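Conserved hypothetical protein (Streptococcus pneumoniae, PDB 2GK4) is of unproven function but probably acts as a phosphopantothenate-cysteine ligase of the CoaB type in coenzyme A biosynthesis. Local coordinates at residues Ile6-Gly11 and Val46-Thr51; Leu31-Thr36 and Leu55-His60; Val87-Met92 and His156-Lys161; Asp73-Met78 and Pro142-Leu147; Glu37-Ala42 and Leu222-Ile227. One frame throughout, in Å; residues are numbered along the deposited sequence. Where two conformers were deposited one is given.

Interaction 1: Ile6-Gly11 and Val46-Thr51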
# COMPACT_ATOMS: atom_id res chain seq x y z
N ILE A 6 27.20 5.93 7.80
CA ILE A 6 26.56 5.30 6.64
C ILE A 6 25.08 5.65 6.57
O ILE A 6 24.34 5.44 7.52
CB ILE A 6 26.70 3.76 6.69
CG1 ILE A 6 28.10 3.32 7.19
CG2 ILE A 6 26.35 3.14 5.34
CD1 ILE A 6 29.22 3.55 6.24
N LEU A 7 24.64 6.15 5.41
CA LEU A 7 23.24 6.39 5.15
C LEU A 7 22.71 5.23 4.31
O LEU A 7 23.32 4.82 3.32
CB LEU A 7 23.10 7.73 4.38
CG LEU A 7 21.70 8.31 4.08
CD1 LEU A 7 20.92 8.61 5.37
CD2 LEU A 7 21.90 9.56 3.24
N VAL A 8 21.59 4.66 4.74
CA VAL A 8 21.03 3.51 4.06
C VAL A 8 19.58 3.80 3.76
O VAL A 8 18.87 4.43 4.59
CB VAL A 8 21.17 2.19 4.93
CG1 VAL A 8 20.53 1.01 4.20
CG2 VAL A 8 22.64 1.89 5.33
N THR A 9 19.11 3.39 2.58
CA THR A 9 17.68 3.43 2.33
C THR A 9 17.15 2.02 2.10
O THR A 9 17.85 1.14 1.55
CB THR A 9 17.26 4.32 1.11
OG1 THR A 9 17.65 3.67 -0.12
CG2 THR A 9 17.93 5.74 1.16
N SER A 10 15.92 1.79 2.55
CA SER A 10 15.27 0.52 2.23
C SER A 10 13.76 0.65 2.15
O SER A 10 13.16 1.64 2.60
CB SER A 10 15.62 -0.52 3.31
OG SER A 10 14.84 -0.28 4.48
N GLY A 11 13.12 -0.37 1.59
CA GLY A 11 11.67 -0.39 1.55
C GLY A 11 11.18 0.10 0.20
O GLY A 11 11.80 -0.19 -0.82
N VAL A 46 24.77 4.21 11.63
CA VAL A 46 23.92 4.10 10.44
C VAL A 46 22.67 4.94 10.62
O VAL A 46 22.04 4.90 11.67
CB VAL A 46 23.46 2.63 10.18
CG1 VAL A 46 22.52 2.56 8.94
CG2 VAL A 46 24.66 1.70 10.02
N CYS A 47 22.30 5.67 9.57
CA CYS A 47 21.01 6.32 9.54
C CYS A 47 20.19 5.61 8.46
O CYS A 47 20.63 5.54 7.29
CB CYS A 47 21.16 7.81 9.23
SG CYS A 47 19.55 8.60 8.85
N LEU A 48 19.07 5.02 8.86
CA LEU A 48 18.25 4.27 7.91
C LEU A 48 17.01 5.05 7.53
O LEU A 48 16.19 5.37 8.40
CB LEU A 48 17.80 2.93 8.54
CG LEU A 48 16.84 2.08 7.69
CD1 LEU A 48 17.51 1.60 6.38
CD2 LEU A 48 16.28 0.88 8.49
N ILE A 49 16.89 5.37 6.25
CA ILE A 49 15.67 5.95 5.71
C ILE A 49 14.84 4.78 5.19
O ILE A 49 15.31 3.98 4.35
CB ILE A 49 15.99 6.93 4.56
CG1 ILE A 49 16.96 8.00 5.05
CG2 ILE A 49 14.69 7.52 3.96
CD1 ILE A 49 16.50 8.76 6.30
N THR A 50 13.63 4.65 5.71
CA THR A 50 12.82 3.50 5.39
C THR A 50 11.32 3.86 5.37
O THR A 50 10.95 5.04 5.40
CB THR A 50 13.24 2.32 6.33
OG1 THR A 50 12.63 1.09 5.90
CG2 THR A 50 12.88 2.66 7.82
N THR A 51 10.47 2.85 5.29
CA THR A 51 9.05 3.07 4.96
C THR A 51 8.21 2.20 5.88
O THR A 51 8.75 1.34 6.62
CB THR A 51 8.77 2.83 3.43
OG1 THR A 51 9.02 1.45 3.07
CG2 THR A 51 9.65 3.70 2.59

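Interaction 2: Leu31-Thr36 and Leu55-His60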
# COMPACT_ATOMS: atom_id res chain seq x y z
N LEU A 31 16.67 -7.02 2.34
CA LEU A 31 18.10 -6.90 2.12
C LEU A 31 18.68 -5.67 2.82
O LEU A 31 19.71 -5.76 3.48
CB LEU A 31 18.38 -6.90 0.64
CG LEU A 31 19.85 -6.83 0.22
CD1 LEU A 31 20.71 -7.96 0.82
CD2 LEU A 31 19.87 -6.88 -1.30
N GLY A 32 17.95 -4.55 2.74
CA GLY A 32 18.30 -3.34 3.50
C GLY A 32 18.47 -3.60 4.99
O GLY A 32 19.41 -3.09 5.61
N LYS A 33 17.56 -4.38 5.55
CA LYS A 33 17.63 -4.75 6.96
C LYS A 33 18.91 -5.50 7.27
O LYS A 33 19.59 -5.18 8.24
CB LYS A 33 16.39 -5.57 7.36
CG LYS A 33 16.45 -6.14 8.79
CD LYS A 33 15.17 -6.90 9.08
CE LYS A 33 15.13 -7.38 10.50
NZ LYS A 33 15.99 -8.59 10.65
N ILE A 34 19.26 -6.49 6.44
CA ILE A 34 20.45 -7.32 6.71
C ILE A 34 21.72 -6.49 6.56
O ILE A 34 22.65 -6.61 7.37
CB ILE A 34 20.50 -8.57 5.79
CG1 ILE A 34 19.30 -9.50 6.07
CG2 ILE A 34 21.81 -9.36 6.02
CD1 ILE A 34 19.19 -10.66 5.06
N ILE A 35 21.75 -5.63 5.55
CA ILE A 35 22.91 -4.75 5.37
C ILE A 35 23.10 -3.87 6.59
O ILE A 35 24.21 -3.74 7.12
CB ILE A 35 22.75 -3.93 4.08
CG1 ILE A 35 22.91 -4.91 2.88
CG2 ILE A 35 23.80 -2.79 4.03
CD1 ILE A 35 22.42 -4.28 1.53
N THR A 36 22.00 -3.29 7.06
CA THR A 36 22.04 -2.40 8.21
C THR A 36 22.53 -3.15 9.45
O THR A 36 23.42 -2.65 10.15
CB THR A 36 20.67 -1.72 8.45
OG1 THR A 36 20.31 -0.94 7.29
CG2 THR A 36 20.72 -0.78 9.69
N LEU A 55 10.63 -4.16 6.61
CA LEU A 55 11.18 -4.91 7.74
C LEU A 55 12.20 -4.03 8.42
O LEU A 55 13.06 -3.49 7.78
CB LEU A 55 11.85 -6.20 7.24
CG LEU A 55 10.87 -7.20 6.60
CD1 LEU A 55 11.63 -8.37 5.93
CD2 LEU A 55 9.86 -7.69 7.64
N LYS A 56 12.09 -3.89 9.73
CA LYS A 56 13.03 -3.00 10.43
C LYS A 56 14.07 -3.79 11.21
O LYS A 56 13.75 -4.78 11.86
CB LYS A 56 12.29 -2.06 11.41
CG LYS A 56 11.04 -1.34 10.88
CD LYS A 56 11.40 -0.20 9.92
CE LYS A 56 10.16 0.62 9.57
NZ LYS A 56 9.05 -0.14 8.93
N PRO A 57 15.32 -3.30 11.21
CA PRO A 57 16.27 -3.86 12.15
C PRO A 57 15.83 -3.56 13.59
O PRO A 57 15.06 -2.61 13.84
CB PRO A 57 17.58 -3.12 11.85
CG PRO A 57 17.34 -2.22 10.71
CD PRO A 57 15.90 -2.22 10.38
N GLU A 58 16.33 -4.34 14.52
CA GLU A 58 16.09 -4.05 15.93
C GLU A 58 16.76 -2.73 16.30
O GLU A 58 17.80 -2.37 15.73
CB GLU A 58 16.64 -5.17 16.82
CG GLU A 58 15.84 -6.47 16.72
CD GLU A 58 14.42 -6.29 17.19
OE1 GLU A 58 14.23 -6.01 18.39
OE2 GLU A 58 13.48 -6.42 16.36
N PRO A 59 16.18 -2.03 17.29
CA PRO A 59 16.81 -0.84 17.86
C PRO A 59 18.27 -1.06 18.22
O PRO A 59 18.65 -2.15 18.66
CB PRO A 59 15.98 -0.59 19.13
CG PRO A 59 14.61 -1.09 18.73
CD PRO A 59 14.91 -2.35 17.98
N HIS A 60 19.07 -0.02 18.02
CA HIS A 60 20.50 -0.09 18.25
C HIS A 60 20.99 1.31 18.58
O HIS A 60 20.53 2.27 17.96
CB HIS A 60 21.23 -0.59 17.00
CG HIS A 60 22.64 -1.01 17.23
ND1 HIS A 60 23.68 -0.11 17.35
CD2 HIS A 60 23.20 -2.24 17.34
CE1 HIS A 60 24.81 -0.76 17.54
NE2 HIS A 60 24.54 -2.05 17.55

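Interaction 3: Val87-Met92 and His156-Lys161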
# COMPACT_ATOMS: atom_id res chain seq x y z
N VAL A 87 28.97 7.43 3.17
CA VAL A 87 28.51 6.37 2.27
C VAL A 87 27.00 6.41 2.20
O VAL A 87 26.34 6.63 3.22
CB VAL A 87 28.95 4.97 2.80
CG1 VAL A 87 28.41 3.83 1.87
CG2 VAL A 87 30.45 4.91 2.96
N LEU A 88 26.47 6.20 0.99
CA LEU A 88 25.01 5.99 0.79
C LEU A 88 24.80 4.61 0.13
O LEU A 88 25.32 4.34 -0.95
CB LEU A 88 24.39 7.11 -0.08
CG LEU A 88 22.97 6.83 -0.59
CD1 LEU A 88 21.97 6.61 0.60
CD2 LEU A 88 22.49 7.97 -1.47
N ILE A 89 24.01 3.76 0.79
CA ILE A 89 23.60 2.50 0.24
C ILE A 89 22.13 2.61 -0.06
O ILE A 89 21.30 2.55 0.84
CB ILE A 89 23.90 1.30 1.19
CG1 ILE A 89 25.37 1.26 1.52
CG2 ILE A 89 23.37 -0.01 0.58
CD1 ILE A 89 25.71 0.22 2.66
N HIS A 90 21.84 2.85 -1.33
CA HIS A 90 20.47 3.12 -1.74
C HIS A 90 19.77 1.85 -2.20
O HIS A 90 19.91 1.43 -3.37
CB HIS A 90 20.44 4.19 -2.85
CG HIS A 90 19.05 4.57 -3.24
ND1 HIS A 90 18.62 4.62 -4.55
CD2 HIS A 90 17.97 4.86 -2.47
CE1 HIS A 90 17.34 4.97 -4.57
NE2 HIS A 90 16.93 5.11 -3.32
N SER A 91 19.01 1.24 -1.30
CA SER A 91 18.29 0.03 -1.68
C SER A 91 16.78 0.15 -1.75
O SER A 91 16.08 -0.81 -2.13
CB SER A 91 18.72 -1.15 -0.79
OG SER A 91 17.97 -1.19 0.41
N MSE A 92 16.24 1.31 -1.35
CA MSE A 92 14.79 1.52 -1.41
C MSE A 92 14.31 1.42 -2.87
O MSE A 92 15.01 1.86 -3.79
CB MSE A 92 14.44 2.91 -0.84
CG MSE A 92 12.92 3.18 -0.79
SE MSE A 92 12.60 5.00 -0.18
CE MSE A 92 13.24 4.78 1.69
N HIS A 156 30.54 8.07 -1.02
CA HIS A 156 30.61 6.82 -1.78
C HIS A 156 29.18 6.34 -2.04
O HIS A 156 28.46 6.03 -1.08
CB HIS A 156 31.41 5.79 -0.98
CG HIS A 156 32.84 6.20 -0.76
ND1 HIS A 156 33.71 6.38 -1.81
CD2 HIS A 156 33.52 6.52 0.36
CE1 HIS A 156 34.89 6.77 -1.34
NE2 HIS A 156 34.79 6.86 -0.02
N LEU A 157 28.77 6.34 -3.31
CA LEU A 157 27.39 6.03 -3.67
C LEU A 157 27.25 4.60 -4.15
O LEU A 157 27.84 4.20 -5.16
CB LEU A 157 26.89 6.96 -4.76
CG LEU A 157 25.54 6.70 -5.41
CD1 LEU A 157 24.43 6.58 -4.34
CD2 LEU A 157 25.27 7.87 -6.40
N ILE A 158 26.42 3.84 -3.45
CA ILE A 158 26.16 2.47 -3.81
C ILE A 158 24.69 2.34 -4.12
O ILE A 158 23.82 2.69 -3.29
CB ILE A 158 26.58 1.48 -2.69
CG1 ILE A 158 28.09 1.57 -2.47
CG2 ILE A 158 26.13 0.07 -3.09
CD1 ILE A 158 28.56 1.24 -1.07
N GLY A 159 24.39 1.89 -5.33
CA GLY A 159 22.99 1.67 -5.70
C GLY A 159 22.71 0.22 -6.05
O GLY A 159 23.63 -0.62 -6.01
N PHE A 160 21.45 -0.04 -6.39
CA PHE A 160 20.97 -1.37 -6.79
C PHE A 160 20.25 -1.26 -8.11
O PHE A 160 19.77 -0.19 -8.49
CB PHE A 160 20.00 -1.92 -5.72
CG PHE A 160 20.68 -2.41 -4.50
CD1 PHE A 160 21.13 -1.53 -3.53
CD2 PHE A 160 20.91 -3.78 -4.31
CE1 PHE A 160 21.81 -1.99 -2.39
CE2 PHE A 160 21.55 -4.25 -3.17
CZ PHE A 160 22.01 -3.34 -2.22
N LYS A 161 20.18 -2.36 -8.84
CA LYS A 161 19.41 -2.43 -10.05
C LYS A 161 18.76 -3.79 -10.10
O LYS A 161 19.45 -4.80 -10.02
CB LYS A 161 20.32 -2.22 -11.26
CG LYS A 161 19.63 -2.34 -12.61
CD LYS A 161 18.59 -1.23 -12.80
CE LYS A 161 19.25 0.12 -12.91
NZ LYS A 161 18.21 1.19 -12.95
O HOH W 1 19.48 1.95 -6.04

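Interaction 4: Asp73-Met78 and Pro142-Leu147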
# COMPACT_ATOMS: atom_id res chain seq x y z
N ASP A 73 9.12 13.01 -0.07
CA ASP A 73 9.75 12.80 1.25
C ASP A 73 11.19 12.33 1.08
O ASP A 73 12.09 12.80 1.79
CB ASP A 73 9.00 11.77 2.12
CG ASP A 73 7.58 12.17 2.50
OD1 ASP A 73 7.20 13.36 2.39
OD2 ASP A 73 6.82 11.24 2.91
N LEU A 74 11.41 11.40 0.14
CA LEU A 74 12.76 10.85 -0.06
C LEU A 74 13.71 11.94 -0.58
O LEU A 74 14.85 12.09 -0.11
CB LEU A 74 12.75 9.66 -1.02
CG LEU A 74 14.18 9.14 -1.33
CD1 LEU A 74 14.83 8.58 -0.05
CD2 LEU A 74 14.10 8.10 -2.37
N LEU A 75 13.23 12.73 -1.53
CA LEU A 75 14.02 13.85 -2.07
C LEU A 75 14.48 14.79 -0.95
O LEU A 75 15.65 15.18 -0.88
CB LEU A 75 13.17 14.61 -3.10
CG LEU A 75 13.80 15.87 -3.72
CD1 LEU A 75 15.04 15.51 -4.57
CD2 LEU A 75 12.76 16.61 -4.56
N ILE A 76 13.55 15.15 -0.06
CA ILE A 76 13.85 16.05 1.04
C ILE A 76 14.87 15.44 2.03
O ILE A 76 15.81 16.12 2.46
CB ILE A 76 12.54 16.44 1.74
CG1 ILE A 76 11.70 17.30 0.78
CG2 ILE A 76 12.79 17.11 3.12
CD1 ILE A 76 10.23 17.38 1.22
N GLU A 77 14.70 14.17 2.37
CA GLU A 77 15.66 13.51 3.29
C GLU A 77 17.06 13.44 2.73
O GLU A 77 18.06 13.67 3.44
CB GLU A 77 15.22 12.08 3.64
CG GLU A 77 13.99 12.03 4.51
CD GLU A 77 14.15 12.71 5.87
OE1 GLU A 77 13.16 13.31 6.33
OE2 GLU A 77 15.23 12.61 6.49
N MSE A 78 17.16 13.12 1.44
CA MSE A 78 18.49 12.98 0.81
C MSE A 78 19.17 14.34 0.73
O MSE A 78 20.36 14.48 1.02
CB MSE A 78 18.35 12.45 -0.62
CG MSE A 78 17.90 11.01 -0.72
SE MSE A 78 19.11 9.69 0.08
CE MSE A 78 18.24 9.61 1.74
N PRO A 142 10.49 13.07 -9.49
CA PRO A 142 11.76 13.84 -9.64
C PRO A 142 12.98 12.95 -9.61
O PRO A 142 12.98 11.91 -8.91
CB PRO A 142 11.81 14.70 -8.37
CG PRO A 142 10.90 13.96 -7.35
CD PRO A 142 9.79 13.40 -8.23
N LYS A 143 14.01 13.31 -10.37
CA LYS A 143 15.29 12.62 -10.22
C LYS A 143 15.77 12.90 -8.80
O LYS A 143 15.50 13.98 -8.24
CB LYS A 143 16.32 13.05 -11.28
CG LYS A 143 16.60 14.54 -11.40
CD LYS A 143 17.78 14.81 -12.36
CE LYS A 143 19.10 14.99 -11.60
NZ LYS A 143 20.31 15.19 -12.46
N ILE A 144 16.41 11.91 -8.19
CA ILE A 144 16.92 12.02 -6.83
C ILE A 144 18.35 11.49 -6.76
O ILE A 144 19.27 12.22 -6.43
CB ILE A 144 16.03 11.26 -5.79
CG1 ILE A 144 14.64 11.88 -5.70
CG2 ILE A 144 16.66 11.30 -4.38
CD1 ILE A 144 13.61 11.06 -4.84
N ILE A 145 18.52 10.20 -7.04
CA ILE A 145 19.85 9.60 -6.90
C ILE A 145 20.90 10.29 -7.76
O ILE A 145 22.06 10.46 -7.34
CB ILE A 145 19.76 8.09 -7.09
CG1 ILE A 145 18.76 7.55 -6.05
CG2 ILE A 145 21.14 7.39 -6.91
CD1 ILE A 145 19.14 7.89 -4.56
N SER A 146 20.51 10.74 -8.95
CA SER A 146 21.47 11.45 -9.81
C SER A 146 21.92 12.80 -9.23
O SER A 146 22.88 13.40 -9.73
CB SER A 146 20.92 11.61 -11.22
OG SER A 146 19.84 12.52 -11.24
N LEU A 147 21.24 13.27 -8.17
CA LEU A 147 21.64 14.50 -7.46
C LEU A 147 22.60 14.25 -6.31
O LEU A 147 23.20 15.19 -5.78
CB LEU A 147 20.42 15.24 -6.89
CG LEU A 147 19.41 15.68 -7.95
CD1 LEU A 147 18.24 16.39 -7.32
CD2 LEU A 147 20.12 16.59 -8.94

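Interaction 5: Glu37-Ala42 and Leu222-Ile227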
# COMPACT_ATOMS: atom_id res chain seq x y z
N GLU A 37 21.94 -4.32 9.73
CA GLU A 37 22.40 -5.17 10.86
C GLU A 37 23.89 -5.47 10.77
O GLU A 37 24.61 -5.41 11.76
CB GLU A 37 21.65 -6.49 10.87
CG GLU A 37 20.19 -6.32 11.20
CD GLU A 37 19.37 -7.59 10.96
OE1 GLU A 37 19.83 -8.53 10.25
OE2 GLU A 37 18.25 -7.61 11.47
N THR A 38 24.35 -5.80 9.57
CA THR A 38 25.75 -6.12 9.34
C THR A 38 26.64 -4.95 9.69
O THR A 38 27.66 -5.12 10.40
CB THR A 38 26.00 -6.63 7.91
OG1 THR A 38 25.20 -7.80 7.71
CG2 THR A 38 27.47 -6.99 7.70
N LEU A 39 26.24 -3.75 9.24
CA LEU A 39 27.05 -2.55 9.52
C LEU A 39 27.05 -2.21 11.01
O LEU A 39 28.10 -1.90 11.61
CB LEU A 39 26.55 -1.37 8.68
CG LEU A 39 26.70 -1.63 7.18
CD1 LEU A 39 25.86 -0.63 6.41
CD2 LEU A 39 28.17 -1.57 6.76
N LEU A 40 25.88 -2.30 11.63
CA LEU A 40 25.77 -1.96 13.06
C LEU A 40 26.66 -2.89 13.88
O LEU A 40 27.40 -2.44 14.80
CB LEU A 40 24.31 -2.10 13.51
CG LEU A 40 23.40 -0.98 12.97
CD1 LEU A 40 21.92 -1.29 13.23
CD2 LEU A 40 23.84 0.42 13.49
N SER A 41 26.62 -4.17 13.56
CA SER A 41 27.36 -5.18 14.34
C SER A 41 28.88 -5.10 14.11
O SER A 41 29.68 -5.63 14.91
CB SER A 41 26.81 -6.57 14.05
OG SER A 41 25.47 -6.66 14.50
N ALA A 42 29.27 -4.42 13.04
CA ALA A 42 30.68 -4.09 12.82
C ALA A 42 31.09 -2.71 13.36
O ALA A 42 32.24 -2.30 13.17
CB ALA A 42 31.03 -4.21 11.31
N LEU A 222 30.20 -8.68 1.73
CA LEU A 222 31.00 -8.04 0.70
C LEU A 222 30.87 -6.51 0.77
O LEU A 222 31.88 -5.78 0.67
CB LEU A 222 30.65 -8.57 -0.70
CG LEU A 222 31.53 -8.03 -1.84
CD1 LEU A 222 33.01 -8.25 -1.56
CD2 LEU A 222 31.14 -8.66 -3.18
N LEU A 223 29.66 -6.00 0.95
CA LEU A 223 29.51 -4.56 1.14
C LEU A 223 30.31 -4.13 2.35
O LEU A 223 30.96 -3.10 2.31
CB LEU A 223 28.06 -4.16 1.35
CG LEU A 223 27.29 -3.79 0.09
CD1 LEU A 223 25.78 -3.76 0.43
CD2 LEU A 223 27.76 -2.44 -0.46
N LEU A 224 30.28 -4.93 3.43
CA LEU A 224 31.08 -4.57 4.61
C LEU A 224 32.57 -4.45 4.25
O LEU A 224 33.23 -3.46 4.62
CB LEU A 224 30.83 -5.53 5.79
CG LEU A 224 31.70 -5.29 7.06
CD1 LEU A 224 31.44 -3.92 7.67
CD2 LEU A 224 31.44 -6.39 8.12
N GLU A 225 33.07 -5.43 3.51
CA GLU A 225 34.45 -5.44 3.06
C GLU A 225 34.79 -4.21 2.21
O GLU A 225 35.84 -3.59 2.37
CB GLU A 225 34.72 -6.74 2.28
CG GLU A 225 36.14 -6.90 1.76
CD GLU A 225 36.25 -8.02 0.74
OE1 GLU A 225 35.98 -9.17 1.13
OE2 GLU A 225 36.61 -7.75 -0.43
N LYS A 226 33.89 -3.85 1.29
CA LYS A 226 34.12 -2.73 0.39
C LYS A 226 34.11 -1.42 1.15
O LYS A 226 34.92 -0.51 0.88
CB LYS A 226 33.10 -2.75 -0.74
CG LYS A 226 33.37 -3.89 -1.73
CD LYS A 226 32.40 -3.86 -2.88
CE LYS A 226 32.97 -3.08 -4.05
NZ LYS A 226 34.27 -3.63 -4.55
N ILE A 227 33.22 -1.32 2.13
CA ILE A 227 33.16 -0.12 2.95
C ILE A 227 34.39 -0.03 3.86
O ILE A 227 34.95 1.06 4.02
CB ILE A 227 31.84 -0.03 3.75
CG1 ILE A 227 30.70 0.31 2.78
CG2 ILE A 227 31.92 1.04 4.83
CD1 ILE A 227 29.35 0.07 3.36

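Interaction 1: Ile6-Gly11 and Val46-Thr51
Ile49 N donates to Val8 O at 2.7 Å, the shortest of four backbone hydrogen bonds joining Ile6-Gly11 to Val46-Thr51. The others run from Cys47 N to Ile6 O, Val8 N to Cys47 O and Ser10 N to Ile49 O. Beyond them Thr50 OG1 donates to Ser10 OG at 3.0 Å; it stands anti to its own backbone N (chi1 -170°), turned to the neighbouring strand. Thr51 OG1 packs 3.6 Å from Gly11 CA and is hydrogen-bonded to Gly12 N. On one face of the sheet Val8 straddles two partners: CG2 meets Val46 CG1 at 3.7 Å, while CG1 rests 3.8 Å from Leu48 CD1. Thr36 of helix 30-41 lies over this row. On the other face Leu7 CD1 reaches Cys47 SG at 3.7 Å and Ile49 CG1 at 4.0 Å, and Thr9 keeps its OG1 for Met92 N. The strand axes approach to 4.6 Å at 18°, with both strands running the same way. Two adjacent parallel strands with helix 30-41 between them in the chain make the first beta-alpha-beta crossover of a Rossmann-like fold.

Interaction 2: Leu31-Thr36 and Leu55-His60
Lys33 lies extended against Leu55-Pro57 because its first three torsions are all close to 180°, beginning with CG anti to the backbone N (chi1 173°); only the last, chi4 -78°, bends the chain. Its methylenes do the touching in sequence. CG lies 3.9 Å from Pro57 N, CD lies 3.9 Å from Leu55 CB, and CE comes to 3.2 Å from Lys56 O. The ammonium group beyond them forms a salt bridge with Glu37, one turn further along the same helix, so the lysine serves this contact through its carbon chain. One turn on, Thr36 presents its methyl: CG2 is the branch anti to the backbone N and meets Pro57 CG at 3.8 Å, the two side chains crossing at about a right angle. Thr36 OG1 is occupied within the helix, donating to Gly32 O at 2.9 Å. That oxygen also takes the Thr36 N-H, the two donors reaching it from opposite faces of its carbonyl plane, and the OG1 bond holds chi1 and with it the methyl toward the proline. Pro57 and Thr36 both touch Leu48, so the irregular chain between strands 45-50 and 63-67 folds back over helix 30-41, whose far side packs on helix 216-228.

Interaction 3: Val87-Met92 and His156-Lys161
Val87-His90 and His156-Lys161 run parallel, their axes 4.8 Å apart and 7° off alignment, and Leu88 N to His156 O, Ile158 N to Leu88 O and His90 N to Ile158 O form the hydrogen bonds, the last at 2.8 Å with an N-H...O angle of 176°. Further along, the direct ladder gives way to a water that donates to His90 O and accepts from Phe160 N, each at 2.8 Å. Leu88 and Leu157 lie side by side pointing the same way, CD2 of Leu88 being 3.7 Å from CD1 of Leu157. On the reverse face Ile158 CD1 reaches Val87 CG1 at 3.9 Å and also meets Ile89 CG1. These strands are adjacent inside the parallel part of a Rossmann-like sheet, between strands 5-9 and 186-191. The Phe160 ring turns its edge to strand 87-90: His90 O is 3.2 Å from CD1 of Phe160, near the ring plane, and Ile89 CG2 approaches CE1 in that plane at 3.9 Å. Ser91 CB meets the same ring obliquely, while Ser91 OG bonds to Thr9 O. A glycerol, probably from the crystallisation liquor, hydrogen-bonds to the carbonyl oxygen of Ser91 and lies close to Phe160. At the opposite end the ring of His156 has Val87 CG2 at its edge and stacks with Tyr230.

Interaction 4: Asp73-Met78 and Pro142-Leu147
Ile144 is the bump of this contact, and Leu74, Leu75 and Met78 of helix 71-81 form the hollow that takes it. Its three outer carbons divide the work. CD1 goes deepest, 3.7 Å from Leu75 N and 3.9 Å from Leu74 CD2, touching the backbone as well as the side chains. A chi1 of -64° turns CG2 to Met78, whose CG it meets at 3.9 Å; Met78, modelled as selenomethionine, then bends at chi2 and chi3, taking its selenium away from Ile144 toward Leu88. CG1 lies 3.8 Å from Leu75 CD1. In return Leu75 is a second, shallower bump in the conformer given, one of two: its CD1 also faces Lys143 O at 4.0 Å and Leu147 CD1 at 4.3 Å, while its CD2 looks toward the Pro142 ring. The meeting is wholly apolar in its side chains. Both pieces lie on the same side of the central sheet: Met78 sits on Leu88 of strand 87-90, and Ile145 sits on His90. Trp151, further along helix 145-151, touches both Leu75 and Met78, extending the seam between the two helices, while Ile145 and Ser146 look to Asn182 of helix 168-182.

Interaction 5: Glu37-Ala42 and Leu222-Ile227
Leu224 overlaps Ala42 with both of its methyls, CD1 at 3.7 Å and CD2 at 3.9 Å from Ala42 CB, so the end of the leucine lies against the small residue where helix 30-41 gives out. With chi1 at 176° the fork extends away from helix 216-228. From there CD2 also meets Thr38 CG2 at 4.0 Å, and CD1 meets Leu39 CD2 at 4.1 Å; the two leucines slide past each other in opposite directions. Leu224 is thus received by Thr38, Leu39 and Ala42, with Thr38 and Ala42 one turn apart. Thr38 uses its methyl here, since its OG1 bonds to Ile34 O one turn back in its own helix. The axes of the short helical segments approach to 10.1 Å and cross at -48°. The two helices lie on one side of the Rossmann-like sheet: helix 30-41 lies on the crossover between neighbouring strands 5-9 and 45-50, and helix 216-228 is the last helix, following edge strand 210-213. Deeper toward the sheet Leu39 CD2 touches Ile227 CD1 at 4.0 Å. Tyr44, in the short link to strand 45-50, touches Leu39, Leu224 and Ile227 alike. On the inner side of helix 216-228 Leu223 rests on Leu186 and Ile188, and Lys226, which touches Phe204, forms a salt bridge with Glu206.

Overall arrangement
Interactions 1 and 3 are buried backbone ladders in one sheet, their strands 5-9 and 87-90 being neighbours in it, and the backbones of Leu7 and Val87 bond between them. The other three are partly buried and rest on side-chain packing. Interactions 2 and 5 share helix 30-41: one meets the irregular segment 55-60, the other helix 216-228, and Ile35 and Leu223 join them. Interaction 4 lies on the opposite face of the sheet, about 13 Å from interaction 5 at nearest atoms, and reaches interactions 1 and 3 through Met78 and Ile145. Among the bonds that cross between paired segments, the polar ones are in the sheet, while the layers on its faces meet through apolar packing.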